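Local coordinates for 4-hydroxybutyrate CoA-transferase (Porphyromonas gingivalis, PDB 3EH7), which probably transfers coenzyme A between carboxylic acids such as acetate and 4-hydroxybutyrate, as a member of the acetyl-CoA hydrolase/transferase family, at residues A[125-130]-A[136-141]; A[6-11]-A[180-185]; A[19-24]-A[154-159]; A[58-63]-A[142-147]; A[163-166]-A[170-173]. All blocks are in the same frame, centred on the assembly; numbering follows the deposited sequence.

Contact 1 of 5, residues A[125-130]-A[136-141]; sequences VQLSMP and CSFGVS
Leu127 lies alongside Phe138, both side chains pointing the same way, and its CD2 methyl sits over one face of the ring. This is a CH-pi contact, with CD2 3.8 Å from the centroid of the Phe138 ring, displaced toward the rim. The Leu127 CG, anti to its own carbonyl carbon (chi1 -54°), carries that methyl to the aromatic. Val125 comes at the same ring obliquely, its CG2 3.9 Å from Phe138 CE2. Toward the other end, Leu127 CB meets Cys136 CB at 3.8 Å, and the sulfur of Cys136 rests against the ring of Pro130.

Between these apolar patches the two serines pair. Ser128 N donates to Ser137 O over 2.9 Å, and Ser137 N returns one to Ser128 OG at 3.0 Å, so a hydroxyl takes the place of a backbone acceptor. Ser137 OG receives Gly139 N, an ST turn that leads into the type II' turn 138-141. Water 1 lies within hydrogen-bonding reach of both Gln126 O and Ser141 O. The whole lies at the C-terminal end of strand 122-127, which pairs with strand 154-160; helix 145-151 packs on Val125 and Phe138, while strand 135-137 pairs with strand 171-173.

Contact 2 of 5, residues A[6-11]-A[180-185]; sequences DVLAEY and IVMADY
Leu8 and Met182, a selenomethionine, reach toward each other tip to tip across an otherwise wide gap between the N-terminal loop and strand 179-183. The close part is small and wholly apolar. Leu8 CD2 touches the terminal methyl CE of Met182 at 3.7 Å and also approaches its CG at 4.0 Å. The Met182 chain bends at both chi2 (-50°) and chi3 (-60°), which folds CE back so that the leucine branch meets the flank of the chain as well as its end. A second, lighter touch lies at the other end, where Tyr11 CB meets Ile180 CD1 at 4.0 Å; the phenol ring itself leads away from the strand.

No hydrogen bond crosses between the two segments, and their backbones stay well apart, with the CA atoms of Leu8 and Met182 9.5 Å from each other. On the solvent side, Asp6, Val7, Ala9 and Glu10 are exposed. There the loop is shaped by its own bonds: Ala9 N to Asp6 O closes a type I turn, and Tyr11 N to Leu8 O follows it.

Ile15 of strand 15-16 touches Leu8, Ile180 and Met182, and Met129 also packs on Leu8. The N-terminal loop thus covers the edge of the parallel sheet, where strand 15-16 is the outermost neighbour of strand 179-183.

Contact 3 of 5, residues A[19-24]-A[154-159]; sequences EEAVKH and LVIGEI
Ala21 meets Ile156 where helix 18-22 packs on strand 154-160. The residue before it, Glu20, does not touch the strand; its two carboxylate oxygens are taken up by residues further along the same segment.

Ala21 follows, with its methyl directed at the strand. Its CB lies 3.9 Å from Ile156 CG2, while Ile156 CD1 passes to the backbone and comes within 3.9 Å of Ala21 O. Both branches of the isoleucine are therefore in use: CG2 stands anti to the backbone N and CG1 anti to the carbonyl carbon (chi1 -58°). Val22 points away, toward Cys43, Ala46 and Leu47 of helix 41-49, and comes near Ile156 CD1 only through its CA.

Lys23 NZ forms a salt bridge with Glu20 OE1, 3.2 Å away, whose hydrogen bond is weak. At His24 the chain meets Leu154, whose CD2 is 3.8 Å from His24 O and 4.1 Å from His24 CB. The imidazole stacks with the ring of Tyr179 and is gripped by Glu20: His24 NE2 donates to Glu20 OE2 over 3.1 Å, reaching that oxygen from above the carboxylate plane.

No hydrogen bond joins the two segments. Ala21 and Ile156 both touch Val181 of the adjoining strand, so the short helix lies across two neighbouring strands, a layered helix-on-parallel-sheet packing consistent with a Rossmann-like alpha/beta domain.

Contact 4 of 5, residues A[58-63]-A[142-147]; sequences EIYHML and CDYSKP
The backbones of 58-63 and 142-147 stay far apart, His61 and Tyr144 being the nearest pair with CA atoms 9.5 Å from each other, so side chains span the gap. Tyr144 does most of the bridging. Its CG stands between the backbone N and the carbonyl carbon (chi1 68°), which sends the ring out toward strand 58-60.

Tyr60 turns an edge to one face of this ring, a T-shaped stack with centroids 5.6 Å apart and planes at 83°. The closest carbons are Tyr60 CD2 and Tyr144 CE1, 4.0 Å apart. Met62, a selenomethionine, runs antiparallel alongside the Tyr144 side chain with its own chain extended, and its CE comes 3.6 Å from Tyr144 CD2. The selenium lies obliquely to the ring, 4.7 Å from the Tyr144 centroid, in a Met-aromatic contact. Val109 of helix 109-114 touches Tyr60, Met62 and Tyr144 alike.

Behind the tyrosine, Asp143 caps the start of helix 145-151: its OD1 accepts from Ser145 N at 2.8 Å, and also from Ser145 OG, which meets the syn lone pair of Asp143 OD1.

The direct contact is thus apolar and aromatic, without a hydrogen bond between the segments. Its polar link is indirect: water 2 accepts from Met62 N at 2.8 Å and lies close to Tyr144 OH, in the plane of the ring, so the buried phenol is joined through solvent to the backbone beyond strand 58-60.

Contact 5 of 5, residues A[163-166]-A[170-173]; sequences MPYV and NLIH
The two-stranded antiparallel sheet of strands 135-137 and 171-173 is flanked here by the loop 163-166, which brings Val166 against Asn170 and Tyr165 against Leu171. Two of the three residues between the segments form strand 167-168, which belongs to the large mixed sheet of the C-terminal half, so the contact lies where the two halves of the chain join.

Tyr165 and Leu171 meet at an angle. The leucine CD2 methyl approaches the phenol end of the ring obliquely, 3.7 Å from Tyr165 CE2 and 3.4 Å from Tyr165 OH. With its CG anti to the backbone N (chi1 -179°), the tyrosine extends far enough for its hydroxyl end to reach the leucine. Ser137 of the paired strand touches both side chains, and Tyr165 N is bound by the carboxylate of Asp285.

Asn170 ND2 donates to Val166 O over 3.0 Å at 162°, and also to Gly139 O, so this one nitrogen ties the turn after strand 135-137 to the loop. The Val166 oxygen lies in the plane of the asparagine amide, but the nitrogen stands well above the carbonyl plane, and the same ND2 lies 3.5 Å from Val166 CB.

From the N terminus, the loop 6-11 is the first to be tied down, but contact 2 closes last, at 180-185, and its long loop encloses all the others. Contact 3 opens at 19-24 and closes at 154-159; contact 4, from 58-63 to 142-147, nests inside it, and contact 1 is a short loop within contact 4. Contact 5 follows in series after contact 3, and no loops cross. Contacts 1 to 4 all reach the six-stranded parallel sheet: contact 2 near one margin, contact 4 at the strand forming the other. Contacts 1 and 5, whose centres are about 4 Å apart, meet through the small antiparallel sheet.

Contact 1 of 5, residues A[125-130]-A[136-141]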
# COMPACT_ATOMS: atom_id res chain seq x y z
N VAL A 125 -15.82 -21.48 15.87
CA VAL A 125 -14.46 -21.34 16.33
C VAL A 125 -14.04 -22.48 17.26
O VAL A 125 -14.79 -22.86 18.16
CB VAL A 125 -14.20 -19.94 16.95
CG1 VAL A 125 -14.30 -18.88 15.85
CG2 VAL A 125 -15.13 -19.65 18.14
N GLN A 126 -12.83 -22.99 17.04
CA GLN A 126 -12.22 -23.93 17.96
C GLN A 126 -11.54 -23.19 19.14
O GLN A 126 -10.84 -22.20 18.95
CB GLN A 126 -11.26 -24.86 17.24
CG GLN A 126 -10.82 -25.97 18.14
CD GLN A 126 -9.74 -26.85 17.57
OE1 GLN A 126 -9.21 -27.69 18.30
NE2 GLN A 126 -9.42 -26.70 16.28
N LEU A 127 -11.78 -23.70 20.35
CA LEU A 127 -11.31 -23.06 21.57
C LEU A 127 -10.68 -24.05 22.54
O LEU A 127 -10.95 -25.26 22.50
CB LEU A 127 -12.48 -22.36 22.27
CG LEU A 127 -13.34 -21.35 21.50
CD1 LEU A 127 -14.66 -21.11 22.27
CD2 LEU A 127 -12.60 -20.02 21.25
N SER A 128 -9.86 -23.52 23.44
CA SER A 128 -9.35 -24.28 24.55
C SER A 128 -10.42 -24.39 25.60
O SER A 128 -11.41 -23.67 25.57
CB SER A 128 -8.13 -23.60 25.17
OG SER A 128 -8.53 -22.45 25.91
N MSE A 129 -10.19 -25.29 26.55
CA MSE A 129 -11.06 -25.45 27.70
C MSE A 129 -11.15 -24.12 28.45
O MSE A 129 -10.17 -23.41 28.49
CB MSE A 129 -10.47 -26.51 28.64
CG MSE A 129 -10.59 -27.91 28.11
SE MSE A 129 -12.44 -28.49 28.18
CE MSE A 129 -12.67 -28.86 30.09
N PRO A 130 -12.31 -23.79 29.05
CA PRO A 130 -12.41 -22.58 29.83
C PRO A 130 -11.55 -22.62 31.08
O PRO A 130 -11.39 -23.67 31.72
CB PRO A 130 -13.88 -22.53 30.24
CG PRO A 130 -14.27 -23.93 30.31
CD PRO A 130 -13.57 -24.56 29.12
N CYS A 136 -12.40 -18.98 27.51
CA CYS A 136 -11.71 -19.89 26.60
C CYS A 136 -10.76 -19.10 25.76
O CYS A 136 -11.06 -17.97 25.37
CB CYS A 136 -12.69 -20.51 25.63
SG CYS A 136 -13.93 -21.52 26.40
N SER A 137 -9.63 -19.72 25.43
CA SER A 137 -8.70 -19.17 24.47
C SER A 137 -9.02 -19.62 23.03
O SER A 137 -9.53 -20.70 22.79
CB SER A 137 -7.28 -19.60 24.85
OG SER A 137 -6.33 -19.28 23.86
N PHE A 138 -8.70 -18.77 22.06
CA PHE A 138 -8.79 -19.15 20.65
C PHE A 138 -7.60 -20.02 20.24
O PHE A 138 -7.47 -20.40 19.08
CB PHE A 138 -8.92 -17.90 19.76
CG PHE A 138 -10.25 -17.20 19.89
CD1 PHE A 138 -10.45 -16.23 20.86
CD2 PHE A 138 -11.31 -17.53 19.04
CE1 PHE A 138 -11.68 -15.59 21.01
CE2 PHE A 138 -12.57 -16.88 19.17
CZ PHE A 138 -12.74 -15.89 20.16
N GLY A 139 -6.76 -20.41 21.20
CA GLY A 139 -5.60 -21.26 20.92
C GLY A 139 -4.74 -20.70 19.78
O GLY A 139 -4.33 -19.54 19.80
N VAL A 140 -4.50 -21.54 18.78
CA VAL A 140 -3.61 -21.25 17.67
C VAL A 140 -4.21 -20.37 16.56
O VAL A 140 -3.52 -20.05 15.62
CB VAL A 140 -3.09 -22.60 17.00
CG1 VAL A 140 -2.32 -23.46 18.00
CG2 VAL A 140 -4.25 -23.40 16.42
N SER A 141 -5.49 -19.99 16.67
CA SER A 141 -6.17 -19.20 15.63
C SER A 141 -6.90 -17.98 16.18
O SER A 141 -8.07 -18.05 16.56
CB SER A 141 -7.12 -20.10 14.82
OG SER A 141 -6.36 -21.12 14.18
O HOH W 1 -10.11 -20.12 16.91

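Contact 2 of 5, residues A[6-11]-A[180-185]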
# COMPACT_ATOMS: atom_id res chain seq x y z
N ASP A 6 -17.30 -31.70 38.21
CA ASP A 6 -17.60 -31.78 36.78
C ASP A 6 -17.44 -30.39 36.12
O ASP A 6 -18.38 -29.60 36.09
CB ASP A 6 -19.05 -32.30 36.62
CG ASP A 6 -19.47 -32.49 35.15
OD1 ASP A 6 -18.70 -32.17 34.22
OD2 ASP A 6 -20.61 -32.97 34.96
N VAL A 7 -16.25 -30.11 35.58
CA VAL A 7 -15.91 -28.76 35.05
C VAL A 7 -16.77 -28.27 33.87
O VAL A 7 -16.70 -27.09 33.49
CB VAL A 7 -14.42 -28.66 34.59
CG1 VAL A 7 -13.46 -28.92 35.77
CG2 VAL A 7 -14.13 -29.61 33.41
N LEU A 8 -17.55 -29.18 33.27
CA LEU A 8 -18.48 -28.84 32.18
C LEU A 8 -19.90 -28.50 32.69
O LEU A 8 -20.66 -27.76 32.03
CB LEU A 8 -18.52 -29.98 31.16
CG LEU A 8 -17.48 -29.90 30.01
CD1 LEU A 8 -16.12 -29.28 30.45
CD2 LEU A 8 -17.29 -31.26 29.35
N ALA A 9 -20.20 -29.01 33.90
CA ALA A 9 -21.52 -28.92 34.54
C ALA A 9 -22.31 -27.65 34.23
O ALA A 9 -23.40 -27.74 33.69
CB ALA A 9 -21.37 -29.08 36.05
N GLU A 10 -21.75 -26.48 34.56
CA GLU A 10 -22.53 -25.24 34.46
C GLU A 10 -22.99 -24.93 33.05
O GLU A 10 -24.03 -24.28 32.85
CB GLU A 10 -21.77 -24.02 34.98
CG GLU A 10 -22.75 -22.93 35.50
CD GLU A 10 -22.32 -21.48 35.25
OE1 GLU A 10 -21.12 -21.24 34.93
OE2 GLU A 10 -23.19 -20.58 35.39
N TYR A 11 -22.22 -25.41 32.08
CA TYR A 11 -22.46 -25.11 30.68
C TYR A 11 -23.26 -26.21 29.99
O TYR A 11 -23.54 -26.09 28.80
CB TYR A 11 -21.11 -24.90 29.95
CG TYR A 11 -20.01 -24.28 30.80
CD1 TYR A 11 -20.08 -22.94 31.21
CD2 TYR A 11 -18.90 -25.04 31.21
CE1 TYR A 11 -19.05 -22.37 31.99
CE2 TYR A 11 -17.87 -24.48 31.99
CZ TYR A 11 -17.95 -23.14 32.38
OH TYR A 11 -16.93 -22.59 33.16
N ILE A 180 -22.09 -25.05 22.30
CA ILE A 180 -20.79 -25.61 22.65
C ILE A 180 -20.72 -27.07 22.18
O ILE A 180 -21.57 -27.89 22.51
CB ILE A 180 -20.52 -25.55 24.15
CG1 ILE A 180 -20.40 -24.10 24.61
CG2 ILE A 180 -19.23 -26.29 24.49
CD1 ILE A 180 -20.60 -23.94 26.13
N VAL A 181 -19.70 -27.37 21.39
CA VAL A 181 -19.50 -28.72 20.92
C VAL A 181 -18.20 -29.26 21.54
O VAL A 181 -17.12 -28.72 21.27
CB VAL A 181 -19.42 -28.71 19.38
CG1 VAL A 181 -19.01 -30.09 18.87
CG2 VAL A 181 -20.76 -28.26 18.80
N MSE A 182 -18.30 -30.28 22.38
CA MSE A 182 -17.09 -30.81 23.01
C MSE A 182 -16.28 -31.68 22.03
O MSE A 182 -16.83 -32.36 21.16
CB MSE A 182 -17.41 -31.58 24.31
CG MSE A 182 -18.11 -30.75 25.44
SE MSE A 182 -17.22 -29.09 25.86
CE MSE A 182 -15.51 -29.88 26.41
N ALA A 183 -14.96 -31.64 22.16
CA ALA A 183 -14.10 -32.46 21.31
C ALA A 183 -12.78 -32.86 21.99
O ALA A 183 -12.39 -32.30 23.01
CB ALA A 183 -13.83 -31.75 20.01
N ASP A 184 -12.09 -33.84 21.40
CA ASP A 184 -10.78 -34.26 21.89
C ASP A 184 -9.99 -34.89 20.74
O ASP A 184 -10.15 -36.06 20.42
CB ASP A 184 -10.94 -35.24 23.07
CG ASP A 184 -9.60 -35.61 23.73
OD1 ASP A 184 -8.57 -34.97 23.43
OD2 ASP A 184 -9.60 -36.55 24.56
N TYR A 185 -9.18 -34.10 20.07
CA TYR A 185 -8.50 -34.61 18.89
C TYR A 185 -7.30 -33.74 18.64
O TYR A 185 -7.31 -32.57 18.99
CB TYR A 185 -9.42 -34.65 17.66
CG TYR A 185 -9.96 -33.31 17.22
CD1 TYR A 185 -9.13 -32.36 16.61
CD2 TYR A 185 -11.30 -32.98 17.41
CE1 TYR A 185 -9.61 -31.12 16.22
CE2 TYR A 185 -11.79 -31.73 17.03
CZ TYR A 185 -10.94 -30.80 16.44
OH TYR A 185 -11.41 -29.55 16.03

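Contact 3 of 5, residues A[19-24]-A[154-159]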
# COMPACT_ATOMS: atom_id res chain seq x y z
N GLU A 19 -23.38 -32.28 15.14
CA GLU A 19 -24.51 -32.36 14.22
C GLU A 19 -25.67 -31.45 14.64
O GLU A 19 -26.27 -30.76 13.82
CB GLU A 19 -24.97 -33.83 14.12
CG GLU A 19 -26.37 -34.02 13.54
CD GLU A 19 -26.67 -35.46 13.09
OE1 GLU A 19 -27.58 -36.07 13.67
OE2 GLU A 19 -25.99 -35.97 12.16
N GLU A 20 -26.00 -31.48 15.94
CA GLU A 20 -27.02 -30.61 16.52
C GLU A 20 -26.63 -29.11 16.34
O GLU A 20 -27.46 -28.30 15.94
CB GLU A 20 -27.19 -30.95 17.99
CG GLU A 20 -28.12 -30.04 18.81
CD GLU A 20 -29.53 -29.93 18.24
OE1 GLU A 20 -30.00 -30.89 17.57
OE2 GLU A 20 -30.16 -28.86 18.48
N ALA A 21 -25.37 -28.78 16.61
CA ALA A 21 -24.90 -27.39 16.49
C ALA A 21 -25.04 -26.85 15.07
O ALA A 21 -25.68 -25.82 14.88
CB ALA A 21 -23.42 -27.24 17.00
N VAL A 22 -24.48 -27.54 14.07
CA VAL A 22 -24.44 -26.99 12.71
C VAL A 22 -25.84 -26.94 12.06
O VAL A 22 -26.06 -26.21 11.08
CB VAL A 22 -23.44 -27.75 11.76
CG1 VAL A 22 -22.05 -27.77 12.36
CG2 VAL A 22 -23.93 -29.18 11.41
N LYS A 23 -26.75 -27.73 12.60
CA LYS A 23 -28.17 -27.76 12.20
C LYS A 23 -28.80 -26.36 12.16
O LYS A 23 -29.72 -26.11 11.36
CB LYS A 23 -28.94 -28.64 13.19
CG LYS A 23 -30.29 -29.12 12.74
CD LYS A 23 -30.99 -29.93 13.85
CE LYS A 23 -31.34 -29.05 15.07
NZ LYS A 23 -32.47 -29.62 15.90
N HIS A 24 -28.33 -25.46 13.01
CA HIS A 24 -28.89 -24.11 13.15
C HIS A 24 -28.33 -23.09 12.17
O HIS A 24 -28.71 -21.92 12.22
CB HIS A 24 -28.71 -23.62 14.60
CG HIS A 24 -29.33 -24.55 15.60
ND1 HIS A 24 -30.68 -24.60 15.82
CD2 HIS A 24 -28.78 -25.50 16.39
CE1 HIS A 24 -30.95 -25.52 16.73
NE2 HIS A 24 -29.81 -26.08 17.10
N LEU A 154 -24.58 -15.83 15.25
CA LEU A 154 -24.57 -17.15 15.92
C LEU A 154 -23.13 -17.63 16.05
O LEU A 154 -22.37 -17.57 15.08
CB LEU A 154 -25.39 -18.18 15.11
CG LEU A 154 -25.53 -19.62 15.64
CD1 LEU A 154 -26.49 -19.73 16.83
CD2 LEU A 154 -26.00 -20.55 14.53
N VAL A 155 -22.77 -18.08 17.24
CA VAL A 155 -21.44 -18.50 17.54
C VAL A 155 -21.49 -19.91 18.09
O VAL A 155 -22.18 -20.20 19.09
CB VAL A 155 -20.75 -17.54 18.56
CG1 VAL A 155 -19.31 -18.00 18.83
CG2 VAL A 155 -20.76 -16.10 18.04
N ILE A 156 -20.77 -20.79 17.40
CA ILE A 156 -20.54 -22.17 17.84
C ILE A 156 -19.08 -22.27 18.27
O ILE A 156 -18.17 -21.98 17.47
CB ILE A 156 -20.79 -23.19 16.72
CG1 ILE A 156 -22.21 -23.06 16.20
CG2 ILE A 156 -20.49 -24.61 17.21
CD1 ILE A 156 -22.42 -23.70 14.84
N GLY A 157 -18.88 -22.65 19.52
CA GLY A 157 -17.55 -22.86 20.07
C GLY A 157 -17.26 -24.34 20.16
O GLY A 157 -17.97 -25.07 20.85
N GLU A 158 -16.21 -24.78 19.47
CA GLU A 158 -15.80 -26.18 19.53
C GLU A 158 -14.67 -26.30 20.54
O GLU A 158 -13.53 -25.94 20.23
CB GLU A 158 -15.33 -26.67 18.15
CG GLU A 158 -14.99 -28.14 18.09
CD GLU A 158 -14.90 -28.70 16.68
OE1 GLU A 158 -15.89 -28.56 15.93
OE2 GLU A 158 -13.85 -29.26 16.32
N ILE A 159 -14.99 -26.76 21.74
CA ILE A 159 -14.00 -26.81 22.82
C ILE A 159 -13.24 -28.14 22.78
O ILE A 159 -13.75 -29.21 23.12
CB ILE A 159 -14.64 -26.57 24.21
CG1 ILE A 159 -15.35 -25.23 24.23
CG2 ILE A 159 -13.58 -26.61 25.29
CD1 ILE A 159 -15.76 -24.75 25.65

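Contact 4 of 5, residues A[58-63]-A[142-147]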
# COMPACT_ATOMS: atom_id res chain seq x y z
N GLU A 58 -22.18 -20.23 2.35
CA GLU A 58 -20.88 -19.76 1.91
C GLU A 58 -19.87 -19.87 3.04
O GLU A 58 -20.08 -19.29 4.10
CB GLU A 58 -21.04 -18.30 1.51
CG GLU A 58 -19.82 -17.66 0.91
CD GLU A 58 -20.15 -16.34 0.20
OE1 GLU A 58 -21.23 -16.24 -0.43
OE2 GLU A 58 -19.32 -15.43 0.27
N ILE A 59 -18.79 -20.62 2.84
CA ILE A 59 -17.78 -20.74 3.89
C ILE A 59 -16.77 -19.66 3.66
O ILE A 59 -16.20 -19.58 2.58
CB ILE A 59 -17.08 -22.11 3.91
CG1 ILE A 59 -18.07 -23.25 4.18
CG2 ILE A 59 -16.02 -22.12 4.96
CD1 ILE A 59 -18.78 -23.18 5.49
N TYR A 60 -16.56 -18.80 4.65
CA TYR A 60 -15.51 -17.80 4.55
C TYR A 60 -14.27 -18.36 5.20
O TYR A 60 -14.30 -18.70 6.37
CB TYR A 60 -15.92 -16.46 5.20
CG TYR A 60 -14.83 -15.42 5.07
CD1 TYR A 60 -14.66 -14.71 3.90
CD2 TYR A 60 -13.94 -15.20 6.10
CE1 TYR A 60 -13.64 -13.79 3.76
CE2 TYR A 60 -12.93 -14.29 5.97
CZ TYR A 60 -12.79 -13.58 4.80
OH TYR A 60 -11.77 -12.67 4.69
N HIS A 61 -13.18 -18.45 4.43
CA HIS A 61 -11.91 -18.98 4.90
C HIS A 61 -10.76 -18.29 4.15
O HIS A 61 -11.00 -17.56 3.19
CB HIS A 61 -11.84 -20.48 4.67
CG HIS A 61 -11.82 -20.85 3.21
ND1 HIS A 61 -10.70 -20.71 2.43
CD2 HIS A 61 -12.80 -21.29 2.39
CE1 HIS A 61 -10.98 -21.06 1.19
NE2 HIS A 61 -12.25 -21.41 1.14
N MSE A 62 -9.53 -18.51 4.59
CA MSE A 62 -8.38 -17.94 3.90
C MSE A 62 -7.36 -19.01 3.62
O MSE A 62 -6.18 -18.78 3.77
CB MSE A 62 -7.76 -16.85 4.74
CG MSE A 62 -8.69 -15.73 4.96
SE MSE A 62 -7.81 -14.30 5.93
CE MSE A 62 -9.36 -13.32 6.20
N LEU A 63 -7.83 -20.17 3.21
CA LEU A 63 -6.97 -21.30 2.92
C LEU A 63 -6.80 -21.45 1.42
O LEU A 63 -7.68 -21.04 0.64
CB LEU A 63 -7.56 -22.59 3.47
CG LEU A 63 -7.91 -22.53 4.95
CD1 LEU A 63 -8.85 -23.66 5.33
CD2 LEU A 63 -6.60 -22.55 5.80
N CYS A 142 -6.19 -16.86 16.24
CA CYS A 142 -6.74 -15.60 16.69
C CYS A 142 -7.16 -14.82 15.46
O CYS A 142 -8.37 -14.66 15.20
CB CYS A 142 -5.72 -14.84 17.55
SG CYS A 142 -6.35 -13.33 18.35
N ASP A 143 -6.17 -14.32 14.71
CA ASP A 143 -6.41 -13.84 13.33
C ASP A 143 -7.73 -13.07 13.08
O ASP A 143 -7.95 -12.02 13.66
CB ASP A 143 -6.14 -15.00 12.35
CG ASP A 143 -6.92 -16.28 12.67
OD1 ASP A 143 -8.15 -16.33 12.41
OD2 ASP A 143 -6.29 -17.25 13.15
N TYR A 144 -8.60 -13.56 12.20
CA TYR A 144 -9.94 -13.01 12.06
C TYR A 144 -10.96 -13.88 12.80
O TYR A 144 -12.13 -13.54 12.86
CB TYR A 144 -10.34 -12.92 10.58
CG TYR A 144 -10.52 -14.29 9.94
CD1 TYR A 144 -11.75 -14.94 9.98
CD2 TYR A 144 -9.45 -14.95 9.38
CE1 TYR A 144 -11.89 -16.19 9.42
CE2 TYR A 144 -9.58 -16.21 8.83
CZ TYR A 144 -10.81 -16.82 8.84
OH TYR A 144 -10.92 -18.08 8.29
N SER A 145 -10.52 -15.04 13.29
CA SER A 145 -11.40 -16.01 13.94
C SER A 145 -12.03 -15.39 15.17
O SER A 145 -13.24 -15.51 15.40
CB SER A 145 -10.63 -17.28 14.31
OG SER A 145 -9.99 -17.88 13.19
N LYS A 146 -11.21 -14.70 15.97
CA LYS A 146 -11.71 -14.03 17.17
C LYS A 146 -12.66 -12.88 16.83
O LYS A 146 -13.77 -12.86 17.35
CB LYS A 146 -10.55 -13.57 18.05
CG LYS A 146 -10.90 -12.59 19.18
CD LYS A 146 -9.73 -12.52 20.17
CE LYS A 146 -10.03 -11.75 21.40
NZ LYS A 146 -10.13 -10.38 21.09
N PRO A 147 -12.23 -11.95 15.94
CA PRO A 147 -13.16 -10.93 15.47
C PRO A 147 -14.46 -11.50 14.91
O PRO A 147 -15.51 -10.95 15.19
CB PRO A 147 -12.37 -10.23 14.37
CG PRO A 147 -10.95 -10.37 14.78
CD PRO A 147 -10.83 -11.62 15.57
O HOH W 2 -9.24 -19.55 7.12

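Contact 5 of 5, residues A[163-166]-A[170-173]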
# COMPACT_ATOMS: atom_id res chain seq x y z
N MSE A 163 -6.78 -28.36 22.17
CA MSE A 163 -6.46 -27.01 21.72
C MSE A 163 -5.73 -26.28 22.85
O MSE A 163 -6.26 -26.16 23.97
CB MSE A 163 -7.69 -26.22 21.34
CG MSE A 163 -7.37 -24.78 20.96
SE MSE A 163 -6.45 -24.68 19.25
CE MSE A 163 -7.86 -23.78 18.29
N PRO A 164 -4.51 -25.81 22.58
CA PRO A 164 -3.75 -25.22 23.67
C PRO A 164 -4.33 -23.89 24.13
O PRO A 164 -5.06 -23.25 23.38
CB PRO A 164 -2.35 -25.03 23.08
CG PRO A 164 -2.54 -25.04 21.63
CD PRO A 164 -3.71 -25.93 21.35
N TYR A 165 -4.04 -23.52 25.37
CA TYR A 165 -4.44 -22.23 25.92
C TYR A 165 -3.34 -21.27 25.58
O TYR A 165 -2.21 -21.44 26.04
CB TYR A 165 -4.64 -22.31 27.43
CG TYR A 165 -5.09 -21.00 28.08
CD1 TYR A 165 -4.14 -20.05 28.47
CD2 TYR A 165 -6.43 -20.71 28.27
CE1 TYR A 165 -4.51 -18.86 29.05
CE2 TYR A 165 -6.82 -19.52 28.88
CZ TYR A 165 -5.85 -18.60 29.25
OH TYR A 165 -6.18 -17.40 29.83
N VAL A 166 -3.62 -20.32 24.71
CA VAL A 166 -2.59 -19.39 24.23
C VAL A 166 -2.88 -17.97 24.71
O VAL A 166 -4.01 -17.45 24.59
CB VAL A 166 -2.46 -19.43 22.68
CG1 VAL A 166 -1.40 -18.43 22.16
CG2 VAL A 166 -2.12 -20.87 22.24
N ASN A 170 -6.68 -12.95 23.34
CA ASN A 170 -7.00 -14.20 22.67
C ASN A 170 -8.01 -15.03 23.45
O ASN A 170 -7.98 -16.26 23.38
CB ASN A 170 -5.70 -14.99 22.53
CG ASN A 170 -5.79 -16.09 21.54
OD1 ASN A 170 -6.47 -15.99 20.50
ND2 ASN A 170 -5.05 -17.17 21.82
N LEU A 171 -8.91 -14.35 24.16
CA LEU A 171 -9.90 -15.00 25.01
C LEU A 171 -11.30 -14.57 24.63
O LEU A 171 -11.51 -13.54 24.00
CB LEU A 171 -9.69 -14.65 26.48
CG LEU A 171 -8.36 -15.03 27.13
CD1 LEU A 171 -8.33 -14.48 28.53
CD2 LEU A 171 -8.10 -16.54 27.12
N ILE A 172 -12.26 -15.40 25.02
CA ILE A 172 -13.66 -15.08 24.89
C ILE A 172 -14.37 -15.77 26.04
O ILE A 172 -14.05 -16.92 26.40
CB ILE A 172 -14.23 -15.52 23.51
CG1 ILE A 172 -15.65 -15.00 23.31
CG2 ILE A 172 -14.15 -17.07 23.32
CD1 ILE A 172 -16.21 -15.27 21.92
N HIS A 173 -15.32 -15.07 26.65
CA HIS A 173 -16.09 -15.66 27.70
C HIS A 173 -17.07 -16.66 27.12
O HIS A 173 -17.70 -16.42 26.09
CB HIS A 173 -16.84 -14.59 28.47
CG HIS A 173 -17.30 -15.07 29.81
ND1 HIS A 173 -18.52 -15.66 30.02
CD2 HIS A 173 -16.67 -15.07 31.01
CE1 HIS A 173 -18.64 -16.00 31.29
NE2 HIS A 173 -17.53 -15.64 31.91